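PDB 4Z80: EGF family domain-containing protein from Toxoplasma gondii, which probably acts in host-cell invasion as a parasite surface antigen that binds a RON2-like partner at the moving junction, and is captured here with a 33-residue TgRON2L1 peptide. Local coordinates for residues Tyr294-Phe299 against Asn313-Val318; Ser76-Thr81 against Gly271-Arg276; Gly99-Phe104 against Ser112-Trp117. All coordinates share one frame; numbering follows the deposited sequence.

Two short loop closures and one long-range bridge are joined here in a chain that is mostly loop. Contact 1 sits in the middle: its centre is about 14 Å from that of contact 2 and about 12 Å from that of contact 3, while contacts 2 and 3 are about 23 Å apart and do not touch. D80 of contact 2 accepts hydrogen bonds from T296 and H295 of contact 1, and Q297 bonds to K100 of contact 3. Strand 101-104 of contact 3 pairs antiparallel with strand 318-321, whose first residue, V318, belongs to contact 1. In sequence, contact 3 falls between the two segments of contact 2, and contact 1 follows, so segment 294-299 bonds to D80 and K100, which come much earlier in the chain.

Contact 1: residues Tyr294-Phe299 against Asn313-Val318; sequences YHTQDF and NAFYCV
An aromatic cluster of Y294, F299 and F315, set beside a single antiparallel β bridge, closes the loop between strands 289-291 and 318-321 within the apical membrane antigen 1 family region. F315 is the middle ring and offers its edge to both of the others. Its CE2 stands 3.6 Å above the plane of the Y294 ring, over the ring centre. The two rings form an edge-to-face pair with centroids 4.8 Å apart, and their planes meet at 56°. Toward F299 the arrangement is an offset edge-to-face pair, nearly perpendicular at 87°. With CG of F315 anti to the backbone N (chi1 -158°), the ring is carried in toward 294-299, where T296 meets it from the opposite direction, T296 CB lying 3.9 Å from F315 CZ. The F299 ring turns its edge to the opposing backbone: CE2 of F299 lies 3.5 Å from O of F315, and Y316 O is also near the ring plane, so C-H groups face carbonyl oxygens there.

The bridge pairs F299 with V318 in hydrogen-bonded register. F299 N donates to V318 O at 2.9 Å in an almost straight bond, and V318 N returns one to F299 O at 3.0 Å. F299 O also receives a CA-H contact from C317, at 3.3 Å from its CA, while CG2 of V318 packs 3.9 Å from F299 N.

The cluster is buried. The Y294 hydroxyl hydrogen-bonds E149, and C317 is joined by a disulfide to C304. Helix 80-84 packs on the cluster, D80 against Y294 and T84 against F299 and F315, with T81 touching T296 beside it. Strand 101-104 lies against V318 through I102 and F104.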
ATOM      1  N   TYR A 294      -1.056   8.169   3.602  1.00 11.50           N
ATOM      2  CA  TYR A 294      -2.065   8.753   2.723  1.00 11.64           C
ATOM      3  C   TYR A 294      -2.639   7.720   1.761  1.00  9.79           C
ATOM      4  O   TYR A 294      -1.904   6.872   1.230  1.00 11.40           O
ATOM      5  CB  TYR A 294      -1.462   9.898   1.912  1.00 11.11           C
ATOM      6  CG  TYR A 294      -1.021  11.126   2.679  1.00 10.30           C
ATOM      7  CD1 TYR A 294      -1.765  11.625   3.740  1.00 11.74           C
ATOM      8  CD2 TYR A 294       0.132  11.805   2.313  1.00 11.75           C
ATOM      9  CE1 TYR A 294      -1.366  12.774   4.420  1.00 14.18           C
ATOM     10  CE2 TYR A 294       0.537  12.956   2.975  1.00 12.37           C
ATOM     11  CZ  TYR A 294      -0.216  13.433   4.030  1.00 12.77           C
ATOM     12  OH  TYR A 294       0.186  14.583   4.704  1.00 13.60           O
ATOM     13  N   HIS A 295      -3.949   7.808   1.534  1.00 10.24           N
ATOM     14  CA  HIS A 295      -4.658   6.957   0.582  1.00 10.92           C
ATOM     15  C   HIS A 295      -4.581   7.486  -0.846  1.00 10.76           C
ATOM     16  O   HIS A 295      -4.741   6.727  -1.801  1.00 10.64           O
ATOM     17  CB  HIS A 295      -6.121   6.817   0.972  1.00  9.88           C
ATOM     18  CG  HIS A 295      -6.330   6.150   2.291  1.00 10.41           C
ATOM     19  ND1 HIS A 295      -6.259   4.784   2.454  1.00 11.98           N
ATOM     20  CD2 HIS A 295      -6.605   6.664   3.511  1.00 13.62           C
ATOM     21  CE1 HIS A 295      -6.486   4.485   3.723  1.00 12.59           C
ATOM     22  NE2 HIS A 295      -6.702   5.608   4.384  1.00 12.23           N
ATOM     23  N   THR A 296      -4.339   8.786  -0.978  1.00  9.71           N
ATOM     24  CA  THR A 296      -4.259   9.430  -2.288  1.00  8.94           C
ATOM     25  C   THR A 296      -3.219   8.733  -3.155  1.00 11.51           C
ATOM     26  O   THR A 296      -2.109   8.457  -2.703  1.00 11.39           O
ATOM     27  CB  THR A 296      -3.890  10.931  -2.137  1.00 10.66           C
ATOM     28  OG1 THR A 296      -4.915  11.618  -1.408  1.00 11.37           O
ATOM     29  CG2 THR A 296      -3.747  11.592  -3.491  1.00 11.69           C
ATOM     30  N   GLN A 297      -3.574   8.460  -4.407  1.00 10.85           N
ATOM     31  CA  GLN A 297      -2.624   7.890  -5.360  1.00 10.23           C
ATOM     32  C   GLN A 297      -2.294   8.824  -6.529  1.00 11.06           C
ATOM     33  O   GLN A 297      -1.265   8.668  -7.171  1.00 12.31           O
ATOM     34  CB  GLN A 297      -3.171   6.562  -5.876  1.00 10.23           C
ATOM     35  CG  GLN A 297      -3.124   5.457  -4.823  1.00 11.04           C
ATOM     36  CD  GLN A 297      -4.277   4.490  -4.963  1.00  9.36           C
ATOM     37  OE1 GLN A 297      -4.314   3.688  -5.893  1.00 11.86           O
ATOM     38  NE2 GLN A 297      -5.247   4.592  -4.065  1.00 10.95           N
ATOM     39  N   ASP A 298      -3.158   9.805  -6.783  1.00 11.79           N
ATOM     40  CA  ASP A 298      -2.957  10.767  -7.872  1.00 10.29           C
ATOM     41  C   ASP A 298      -3.530  12.110  -7.450  1.00 10.87           C
ATOM     42  O   ASP A 298      -4.665  12.176  -6.985  1.00 12.87           O
ATOM     43  CB  ASP A 298      -3.631  10.273  -9.160  1.00 10.73           C
ATOM     44  CG  ASP A 298      -3.199  11.047 -10.399  1.00 15.65           C
ATOM     45  OD1 ASP A 298      -3.649  12.194 -10.584  1.00 16.31           O
ATOM     46  OD2 ASP A 298      -2.436  10.484 -11.215  1.00 15.38           O
ATOM     47  N   PHE A 299      -2.757  13.175  -7.619  1.00  9.76           N
ATOM     48  CA  PHE A 299      -3.234  14.529  -7.347  1.00  9.97           C
ATOM     49  C   PHE A 299      -2.500  15.449  -8.302  1.00 10.91           C
ATOM     50  O   PHE A 299      -1.273  15.462  -8.336  1.00 10.55           O
ATOM     51  CB  PHE A 299      -2.995  14.933  -5.890  1.00 10.53           C
ATOM     52  CG  PHE A 299      -3.628  16.253  -5.503  1.00 11.06           C
ATOM     53  CD1 PHE A 299      -4.969  16.487  -5.754  1.00 10.07           C
ATOM     54  CD2 PHE A 299      -2.892  17.240  -4.870  1.00 10.23           C
ATOM     55  CE1 PHE A 299      -5.560  17.685  -5.395  1.00 12.46           C
ATOM     56  CE2 PHE A 299      -3.480  18.443  -4.507  1.00 10.54           C
ATOM     57  CZ  PHE A 299      -4.817  18.664  -4.774  1.00 11.23           C
ATOM     58  N   ASN A 313      -1.013  23.300   4.476  1.00 15.62           N
ATOM     59  CA  ASN A 313      -2.383  22.985   4.083  1.00 18.46           C
ATOM     60  C   ASN A 313      -2.464  22.515   2.630  1.00 19.21           C
ATOM     61  O   ASN A 313      -3.543  22.157   2.150  1.00 21.15           O
ATOM     62  CB  ASN A 313      -3.299  24.192   4.301  1.00 22.96           C
ATOM     63  CG  ASN A 313      -4.756  23.789   4.450  1.00 39.79           C
ATOM     64  OD1 ASN A 313      -5.624  24.265   3.718  1.00 50.03           O
ATOM     65  ND2 ASN A 313      -5.027  22.885   5.392  1.00 48.00           N
ATOM     66  N   ALA A 314      -1.327  22.494   1.934  1.00 15.18           N
ATOM     67  CA  ALA A 314      -1.295  22.027   0.553  1.00 13.53           C
ATOM     68  C   ALA A 314      -0.967  20.540   0.501  1.00 15.08           C
ATOM     69  O   ALA A 314      -0.463  19.962   1.471  1.00 16.50           O
ATOM     70  CB  ALA A 314      -0.281  22.827  -0.264  1.00 16.09           C
ATOM     71  N   PHE A 315      -1.312  19.925  -0.624  1.00 11.76           N
ATOM     72  CA  PHE A 315      -0.986  18.534  -0.893  1.00 11.33           C
ATOM     73  C   PHE A 315      -0.142  18.483  -2.157  1.00 12.37           C
ATOM     74  O   PHE A 315      -0.376  19.232  -3.105  1.00 11.55           O
ATOM     75  CB  PHE A 315      -2.256  17.678  -1.037  1.00 12.17           C
ATOM     76  CG  PHE A 315      -2.024  16.203  -0.802  1.00 13.36           C
ATOM     77  CD1 PHE A 315      -1.554  15.388  -1.822  1.00 12.26           C
ATOM     78  CD2 PHE A 315      -2.266  15.632   0.444  1.00 12.66           C
ATOM     79  CE1 PHE A 315      -1.320  14.033  -1.605  1.00 11.33           C
ATOM     80  CE2 PHE A 315      -2.036  14.270   0.659  1.00 11.64           C
ATOM     81  CZ  PHE A 315      -1.573  13.478  -0.366  1.00 12.21           C
ATOM     82  N   TYR A 316       0.857  17.613  -2.161  1.00 10.78           N
ATOM     83  CA  TYR A 316       1.786  17.514  -3.269  1.00  9.35           C
ATOM     84  C   TYR A 316       1.207  16.868  -4.523  1.00 11.06           C
ATOM     85  O   TYR A 316       0.348  15.981  -4.457  1.00 10.19           O
ATOM     86  CB  TYR A 316       3.025  16.730  -2.831  1.00 10.07           C
ATOM     87  CG  TYR A 316       4.021  17.587  -2.094  1.00 10.55           C
ATOM     88  CD1 TYR A 316       4.814  18.487  -2.790  1.00 12.87           C
ATOM     89  CD2 TYR A 316       4.156  17.523  -0.710  1.00 10.66           C
ATOM     90  CE1 TYR A 316       5.714  19.297  -2.138  1.00 13.21           C
ATOM     91  CE2 TYR A 316       5.071  18.327  -0.049  1.00 11.00           C
ATOM     92  CZ  TYR A 316       5.845  19.207  -0.770  1.00 12.00           C
ATOM     93  OH  TYR A 316       6.767  20.028  -0.149  1.00 12.60           O
ATOM     94  N   CYS A 317       1.690  17.344  -5.667  1.00 10.49           N
ATOM     95  CA  CYS A 317       1.425  16.709  -6.952  1.00 11.69           C
ATOM     96  C   CYS A 317       2.037  15.320  -6.928  1.00 10.50           C
ATOM     97  O   CYS A 317       3.246  15.193  -6.758  1.00 11.60           O
ATOM     98  CB  CYS A 317       2.033  17.511  -8.097  1.00 11.77           C
ATOM     99  SG  CYS A 317       1.579  19.270  -8.185  1.00 18.34           S
ATOM    100  N   VAL A 318       1.220  14.288  -7.089  1.00  9.35           N
ATOM    101  CA  VAL A 318       1.733  12.924  -7.116  1.00  8.89           C
ATOM    102  C   VAL A 318       0.980  12.119  -8.157  1.00 10.76           C
ATOM    103  O   VAL A 318      -0.140  12.462  -8.522  1.00 11.33           O
ATOM    104  CB  VAL A 318       1.608  12.202  -5.735  1.00 10.41           C
ATOM    105  CG1 VAL A 318       2.382  12.933  -4.658  1.00 11.57           C
ATOM    106  CG2 VAL A 318       0.149  12.036  -5.318  1.00 13.02           C
TER

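Contact 2: residues Ser76-Thr81 against Gly271-Arg276; sequences SAKIDT and GGNCFR
The backbones of 76-81 and 271-276 bridge at K78 and N273, whose CA atoms are 4.5 Å apart, and the touching parts of the two segments run 51° apart. K78 is gripped through both its backbone groups: its N donates to G272 O at 3.0 Å, and its O accepts an almost straight bond (168°) from C274 N at 2.9 Å. The CA of N273 adds a C-H contact to the same oxygen, and G271 N makes a weak bond to S76 O. These bonds join the approach to helix 80-84 to the loop before strand 280-283, 190 residues apart in sequence, beside the disulfide of C274 with C72, which ties the same parts of the chain covalently. Next to it, A77 CB packs on C274 CB at 3.9 Å.

On the outer side, the K78 chain is fully extended and passes obliquely over the amide of N273, its CD 3.7 Å from ND2. The two polar ends meet through water: K78 NZ and N273 ND2 each donate to water 2, at 2.8 Å in both cases. A second water, water 1, lies 2.9 Å from N273 OD1, beside K78 O and D80 N.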
ATOM      1  N   SER A  76     -16.618  14.519  10.667  1.00 23.36           N
ATOM      2  CA  SER A  76     -15.568  15.374  11.214  1.00 23.02           C
ATOM      3  C   SER A  76     -14.198  14.700  11.171  1.00 24.05           C
ATOM      4  O   SER A  76     -13.203  15.287  11.588  1.00 24.89           O
ATOM      5  CB  SER A  76     -15.901  15.782  12.649  1.00 29.83           C
ATOM      6  OG  SER A  76     -15.959  14.653  13.500  1.00 37.70           O
ATOM      7  N   ALA A  77     -14.147  13.466  10.677  1.00 22.94           N
ATOM      8  CA  ALA A  77     -12.874  12.782  10.486  1.00 20.20           C
ATOM      9  C   ALA A  77     -12.214  13.289   9.212  1.00 20.39           C
ATOM     10  O   ALA A  77     -12.838  13.292   8.154  1.00 23.09           O
ATOM     11  CB  ALA A  77     -13.076  11.284  10.416  1.00 21.10           C
ATOM     12  N   LYS A  78     -10.961  13.717   9.310  1.00 18.21           N
ATOM     13  CA  LYS A  78     -10.233  14.142   8.122  1.00 18.38           C
ATOM     14  C   LYS A  78      -9.565  12.937   7.475  1.00 18.03           C
ATOM     15  O   LYS A  78      -8.804  12.221   8.117  1.00 17.76           O
ATOM     16  CB  LYS A  78      -9.195  15.205   8.464  1.00 19.85           C
ATOM     17  CG  LYS A  78      -8.440  15.722   7.254  1.00 24.87           C
ATOM     18  CD  LYS A  78      -7.515  16.870   7.620  1.00 28.17           C
ATOM     19  CE  LYS A  78      -6.743  17.355   6.404  1.00 42.60           C
ATOM     20  NZ  LYS A  78      -5.912  18.550   6.709  1.00 47.85           N
ATOM     21  N   ILE A  79      -9.869  12.714   6.204  1.00 16.77           N
ATOM     22  CA  ILE A  79      -9.194  11.699   5.407  1.00 17.27           C
ATOM     23  C   ILE A  79      -8.568  12.432   4.225  1.00 16.07           C
ATOM     24  O   ILE A  79      -9.217  13.279   3.619  1.00 16.34           O
ATOM     25  CB  ILE A  79     -10.159  10.606   4.934  1.00 15.78           C
ATOM     26  CG1 ILE A  79     -10.969  10.075   6.128  1.00 22.41           C
ATOM     27  CG2 ILE A  79      -9.378   9.482   4.255  1.00 19.58           C
ATOM     28  CD1 ILE A  79     -11.940   9.017   5.782  1.00 29.69           C
ATOM     29  N   ASP A  80      -7.310  12.129   3.910  1.00 15.17           N
ATOM     30  CA  ASP A  80      -6.558  12.933   2.948  1.00 15.56           C
ATOM     31  C   ASP A  80      -7.239  13.012   1.580  1.00 14.00           C
ATOM     32  O   ASP A  80      -7.137  14.023   0.887  1.00 14.68           O
ATOM     33  CB  ASP A  80      -5.127  12.394   2.799  1.00 15.56           C
ATOM     34  CG  ASP A  80      -5.071  10.973   2.260  1.00 14.35           C
ATOM     35  OD1 ASP A  80      -5.346  10.007   3.019  1.00 14.31           O
ATOM     36  OD2 ASP A  80      -4.712  10.823   1.079  1.00 13.57           O
ATOM     37  N   THR A  81      -7.957  11.962   1.206  1.00 11.77           N
ATOM     38  CA  THR A  81      -8.657  11.921  -0.079  1.00 11.67           C
ATOM     39  C   THR A  81      -9.863  12.873  -0.169  1.00 12.81           C
ATOM     40  O   THR A  81     -10.312  13.206  -1.268  1.00 13.48           O
ATOM     41  CB  THR A  81      -9.120  10.487  -0.379  1.00 11.02           C
ATOM     42  OG1 THR A  81      -9.670   9.923   0.819  1.00 12.44           O
ATOM     43  CG2 THR A  81      -7.927   9.644  -0.842  1.00 11.05           C
ATOM     44  N   GLY A 271     -11.903  16.143  14.094  1.00 25.04           N
ATOM     45  CA  GLY A 271     -11.346  17.217  13.292  1.00 29.11           C
ATOM     46  C   GLY A 271      -9.945  16.947  12.759  1.00 28.50           C
ATOM     47  O   GLY A 271      -9.484  17.645  11.859  1.00 27.78           O
ATOM     48  N   GLY A 272      -9.268  15.944  13.316  1.00 23.00           N
ATOM     49  CA  GLY A 272      -7.907  15.615  12.910  1.00 20.49           C
ATOM     50  C   GLY A 272      -7.894  14.493  11.888  1.00 18.68           C
ATOM     51  O   GLY A 272      -8.938  13.935  11.574  1.00 17.35           O
ATOM     52  N   ASN A 273      -6.719  14.178  11.350  1.00 16.37           N
ATOM     53  CA  ASN A 273      -6.588  13.041  10.443  1.00 15.38           C
ATOM     54  C   ASN A 273      -6.942  11.735  11.135  1.00 16.30           C
ATOM     55  O   ASN A 273      -6.499  11.470  12.253  1.00 17.03           O
ATOM     56  CB  ASN A 273      -5.170  12.957   9.872  1.00 17.35           C
ATOM     57  CG  ASN A 273      -4.970  13.862   8.674  1.00 20.86           C
ATOM     58  OD1 ASN A 273      -5.223  13.478   7.527  1.00 27.42           O
ATOM     59  ND2 ASN A 273      -4.515  15.068   8.933  1.00 23.15           N
ATOM     60  N   CYS A 274      -7.767  10.944  10.460  1.00 14.12           N
ATOM     61  CA  CYS A 274      -8.170   9.628  10.923  1.00 14.71           C
ATOM     62  C   CYS A 274      -7.461   8.603  10.053  1.00 16.84           C
ATOM     63  O   CYS A 274      -7.724   8.525   8.854  1.00 16.25           O
ATOM     64  CB  CYS A 274      -9.688   9.463  10.838  1.00 15.20           C
ATOM     65  SG  CYS A 274     -10.396   8.247  11.979  1.00 18.12           S
ATOM     66  N   PHE A 275      -6.557   7.839  10.660  1.00 11.41           N
ATOM     67  CA  PHE A 275      -5.718   6.881   9.947  1.00 14.47           C
ATOM     68  C   PHE A 275      -6.294   5.477  10.073  1.00 14.97           C
ATOM     69  O   PHE A 275      -6.353   4.918  11.167  1.00 13.76           O
ATOM     70  CB  PHE A 275      -4.281   6.909  10.485  1.00 13.48           C
ATOM     71  CG  PHE A 275      -3.580   8.227  10.280  1.00 12.34           C
ATOM     72  CD1 PHE A 275      -3.006   8.535   9.058  1.00 14.50           C
ATOM     73  CD2 PHE A 275      -3.509   9.161  11.300  1.00 12.99           C
ATOM     74  CE1 PHE A 275      -2.361   9.742   8.858  1.00 13.28           C
ATOM     75  CE2 PHE A 275      -2.872  10.371  11.104  1.00 16.87           C
ATOM     76  CZ  PHE A 275      -2.297  10.661   9.876  1.00 12.16           C
ATOM     77  N   ARG A 276      -6.723   4.903   8.956  1.00 12.91           N
ATOM     78  CA  ARG A 276      -7.295   3.567   8.962  1.00 12.88           C
ATOM     79  C   ARG A 276      -7.085   2.899   7.617  1.00 12.55           C
ATOM     80  O   ARG A 276      -7.092   3.558   6.577  1.00 13.00           O
ATOM     81  CB  ARG A 276      -8.793   3.607   9.295  1.00 12.12           C
ATOM     82  CG  ARG A 276      -9.469   2.239   9.300  1.00 12.15           C
ATOM     83  CD  ARG A 276     -10.861   2.277   9.906  1.00 14.88           C
ATOM     84  NE  ARG A 276     -11.486   0.957   9.863  1.00 14.03           N
ATOM     85  CZ  ARG A 276     -11.585   0.107  10.885  1.00 15.11           C
ATOM     86  NH1 ARG A 276     -11.111   0.415  12.090  1.00 14.23           N
ATOM     87  NH2 ARG A 276     -12.173  -1.065  10.692  1.00 15.83           N
TER
HETATM   88  O   HOH W   1      -6.221  10.842   6.729  1.00 22.94           O
HETATM   89  O   HOH W   2      -3.564  17.035   7.216  1.00 25.43           O

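Contact 3: residues Gly99-Phe104 against Ser112-Trp117; sequences GKVIAF and SDMTRW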
ATOM      1  N   GLY A  99       5.355  -3.014  -9.090  1.00 11.83           N
ATOM      2  CA  GLY A  99       6.048  -1.922  -9.741  1.00 10.84           C
ATOM      3  C   GLY A  99       5.470  -0.558  -9.412  1.00 11.19           C
ATOM      4  O   GLY A  99       6.111   0.457  -9.670  1.00 11.51           O
ATOM      5  N   LYS A 100       4.271  -0.523  -8.837  1.00 10.06           N
ATOM      6  CA  LYS A 100       3.573   0.740  -8.594  1.00 10.69           C
ATOM      7  C   LYS A 100       4.167   1.526  -7.431  1.00 10.27           C
ATOM      8  O   LYS A 100       4.167   1.067  -6.290  1.00 11.44           O
ATOM      9  CB  LYS A 100       2.085   0.477  -8.341  1.00 10.38           C
ATOM     10  CG  LYS A 100       1.261   1.704  -7.926  1.00  9.79           C
ATOM     11  CD  LYS A 100      -0.224   1.354  -7.866  1.00 10.19           C
ATOM     12  CE  LYS A 100      -1.077   2.453  -7.252  1.00 10.02           C
ATOM     13  NZ  LYS A 100      -2.527   2.122  -7.332  1.00 10.33           N
ATOM     14  N   VAL A 101       4.639   2.731  -7.739  1.00 11.11           N
ATOM     15  CA  VAL A 101       5.203   3.654  -6.761  1.00 10.90           C
ATOM     16  C   VAL A 101       4.471   4.992  -6.873  1.00 12.01           C
ATOM     17  O   VAL A 101       4.153   5.428  -7.985  1.00 11.85           O
ATOM     18  CB  VAL A 101       6.719   3.853  -7.005  1.00 13.23           C
ATOM     19  CG1 VAL A 101       7.297   4.948  -6.116  1.00 14.26           C
ATOM     20  CG2 VAL A 101       7.461   2.534  -6.797  1.00 13.28           C
ATOM     21  N   ILE A 102       4.214   5.635  -5.742  1.00 10.81           N
ATOM     22  CA  ILE A 102       3.652   6.980  -5.750  1.00 11.06           C
ATOM     23  C   ILE A 102       4.776   7.988  -5.921  1.00 10.40           C
ATOM     24  O   ILE A 102       5.547   8.241  -4.997  1.00 12.41           O
ATOM     25  CB  ILE A 102       2.858   7.276  -4.472  1.00 10.84           C
ATOM     26  CG1 ILE A 102       1.807   6.187  -4.225  1.00 12.10           C
ATOM     27  CG2 ILE A 102       2.203   8.647  -4.578  1.00 11.46           C
ATOM     28  CD1 ILE A 102       0.890   5.881  -5.420  1.00 13.70           C
ATOM     29  N   ALA A 103       4.865   8.541  -7.127  1.00 10.70           N
ATOM     30  CA  ALA A 103       5.918   9.469  -7.508  1.00 11.04           C
ATOM     31  C   ALA A 103       5.511  10.903  -7.233  1.00 10.60           C
ATOM     32  O   ALA A 103       4.360  11.283  -7.461  1.00 11.64           O
ATOM     33  CB  ALA A 103       6.245   9.305  -8.986  1.00 11.14           C
ATOM     34  N   PHE A 104       6.455  11.692  -6.746  1.00  9.26           N
ATOM     35  CA  PHE A 104       6.272  13.133  -6.621  1.00  9.02           C
ATOM     36  C   PHE A 104       6.687  13.746  -7.948  1.00 11.71           C
ATOM     37  O   PHE A 104       7.760  13.440  -8.454  1.00 11.61           O
ATOM     38  CB  PHE A 104       7.096  13.703  -5.476  1.00  9.77           C
ATOM     39  CG  PHE A 104       6.477  13.494  -4.121  1.00  9.74           C
ATOM     40  CD1 PHE A 104       6.202  12.220  -3.650  1.00 11.14           C
ATOM     41  CD2 PHE A 104       6.178  14.577  -3.307  1.00 11.50           C
ATOM     42  CE1 PHE A 104       5.623  12.041  -2.395  1.00 10.56           C
ATOM     43  CE2 PHE A 104       5.613  14.393  -2.051  1.00 11.82           C
ATOM     44  CZ  PHE A 104       5.337  13.132  -1.606  1.00 10.29           C
ATOM     45  N   SER A 112       9.890  13.580 -12.204  1.00 13.96           N
ATOM     46  CA  SER A 112       9.365  12.655 -11.224  1.00 14.12           C
ATOM     47  C   SER A 112      10.463  12.176 -10.293  1.00 15.54           C
ATOM     48  O   SER A 112      11.618  12.004 -10.696  1.00 17.14           O
ATOM     49  CB  SER A 112       8.693  11.468 -11.902  1.00 15.74           C
ATOM     50  OG  SER A 112       9.596  10.779 -12.745  1.00 17.80           O
ATOM     51  N   ASP A 113      10.071  11.973  -9.043  1.00 11.97           N
ATOM     52  CA  ASP A 113      10.958  11.497  -7.985  1.00 13.87           C
ATOM     53  C   ASP A 113      10.303  10.264  -7.379  1.00 13.17           C
ATOM     54  O   ASP A 113       9.272  10.374  -6.717  1.00 13.57           O
ATOM     55  CB  ASP A 113      11.169  12.590  -6.941  1.00 14.73           C
ATOM     56  CG  ASP A 113      12.136  12.187  -5.845  1.00 17.62           C
ATOM     57  OD1 ASP A 113      12.316  10.975  -5.597  1.00 17.20           O
ATOM     58  OD2 ASP A 113      12.709  13.098  -5.214  1.00 19.61           O
ATOM     59  N   MET A 114      10.895   9.096  -7.612  1.00 12.81           N
ATOM     60  CA  MET A 114      10.276   7.852  -7.194  1.00 13.23           C
ATOM     61  C   MET A 114      10.801   7.313  -5.858  1.00 14.17           C
ATOM     62  O   MET A 114      10.449   6.199  -5.476  1.00 14.09           O
ATOM     63  CB  MET A 114      10.441   6.812  -8.300  1.00 19.27           C
ATOM     64  CG  MET A 114       9.410   7.063  -9.417  1.00 20.92           C
ATOM     65  SD  MET A 114       9.573   6.000 -10.823  1.00 26.57           S
ATOM     66  CE  MET A 114       8.949   4.460 -10.140  1.00 15.35           C
ATOM     67  N   THR A 115      11.598   8.104  -5.140  1.00 14.02           N
ATOM     68  CA  THR A 115      12.037   7.712  -3.792  1.00 14.51           C
ATOM     69  C   THR A 115      11.608   8.706  -2.708  1.00 12.92           C
ATOM     70  O   THR A 115      11.734   8.432  -1.513  1.00 13.89           O
ATOM     71  CB  THR A 115      13.574   7.533  -3.709  1.00 18.00           C
ATOM     72  OG1 THR A 115      14.233   8.760  -4.021  1.00 22.09           O
ATOM     73  CG2 THR A 115      14.044   6.436  -4.664  1.00 22.91           C
ATOM     74  N   ARG A 116      11.091   9.856  -3.116  1.00 12.12           N
ATOM     75  CA  ARG A 116      10.610  10.859  -2.182  1.00 12.61           C
ATOM     76  C   ARG A 116       9.552  10.300  -1.217  1.00 12.29           C
ATOM     77  O   ARG A 116       9.470  10.737  -0.066  1.00 11.46           O
ATOM     78  CB  ARG A 116      10.061  12.057  -2.977  1.00 13.00           C
ATOM     79  CG  ARG A 116       9.391  13.131  -2.167  1.00 12.80           C
ATOM     80  CD  ARG A 116      10.351  13.970  -1.325  1.00 13.94           C
ATOM     81  NE  ARG A 116       9.543  15.048  -0.785  1.00 13.96           N
ATOM     82  CZ  ARG A 116       9.321  16.215  -1.382  1.00 13.36           C
ATOM     83  NH1 ARG A 116       9.948  16.541  -2.509  1.00 13.69           N
ATOM     84  NH2 ARG A 116       8.490  17.071  -0.821  1.00 13.70           N
ATOM     85  N   TRP A 117       8.753   9.338  -1.678  1.00 11.11           N
ATOM     86  CA  TRP A 117       7.678   8.779  -0.858  1.00  9.79           C
ATOM     87  C   TRP A 117       8.178   8.210   0.469  1.00  9.21           C
ATOM     88  O   TRP A 117       7.409   8.109   1.419  1.00 10.41           O
ATOM     89  CB  TRP A 117       6.914   7.688  -1.629  1.00 10.56           C
ATOM     90  CG  TRP A 117       7.698   6.427  -1.865  1.00 10.15           C
ATOM     91  CD1 TRP A 117       8.443   6.123  -2.960  1.00 10.62           C
ATOM     92  CD2 TRP A 117       7.818   5.307  -0.972  1.00 10.66           C
ATOM     93  NE1 TRP A 117       9.024   4.881  -2.810  1.00 13.20           N
ATOM     94  CE2 TRP A 117       8.651   4.361  -1.597  1.00 11.84           C
ATOM     95  CE3 TRP A 117       7.287   5.012   0.285  1.00 12.97           C
ATOM     96  CZ2 TRP A 117       8.977   3.139  -1.002  1.00 14.48           C
ATOM     97  CZ3 TRP A 117       7.616   3.796   0.877  1.00 14.08           C
ATOM     98  CH2 TRP A 117       8.448   2.880   0.233  1.00 14.38           C
TER
HETATM   99  O   HOH W   3       8.198   8.994  -4.554  1.00 11.51           O
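R116 reaches the ring of F104 because its chain leaves CB with CG opposite the backbone N (chi1 174°), which puts CG over one ring face, and the bend at chi2 (72°) then turns CD and the guanidinium back along that same face. The CG lies 3.6 Å from the F104 ring centroid in a CH-pi contact, and the guanidinium, with F104 CD2 over its own face, is turned 29° from the ring plane. Its rotation is fixed from beyond the contact, where NE bonds to E149 O, NH1 bonds to L307 O, and Y316 makes a cation-pi contact.

In W117 the CG sits between the backbone N and the carbonyl carbon, and the indole crosses V101 at about a right angle, with V101 CG1 3.6 Å from W117 CD1. M114 brings CE to 3.9 Å from V101 CB, and its CG packs against A103 CB.

The backbones meet as an antiparallel, hydrogen-bonded pair of F104 and D113, a single bridge along the edge of strand 101-104 away from strand 318-321. F104 N donates to D113 O at 3.1 Å, and D113 N returns a bond to F104 O at 2.8 Å. From D113 itself the chain enters an Asx turn, in which OD1 of D113 accepts from T115 N at 3.0 Å, nearly along its C-O axis. A further bond to the same oxygen from R116 N, three residues on and above the carboxylate plane, makes the wider Asx motif that leads into the 3-10 segment.

Beyond the bridge, water 3 links the two backbones, donating to I102 O at 2.8 Å and to D113 O, and accepting from W117 N at 2.9 Å.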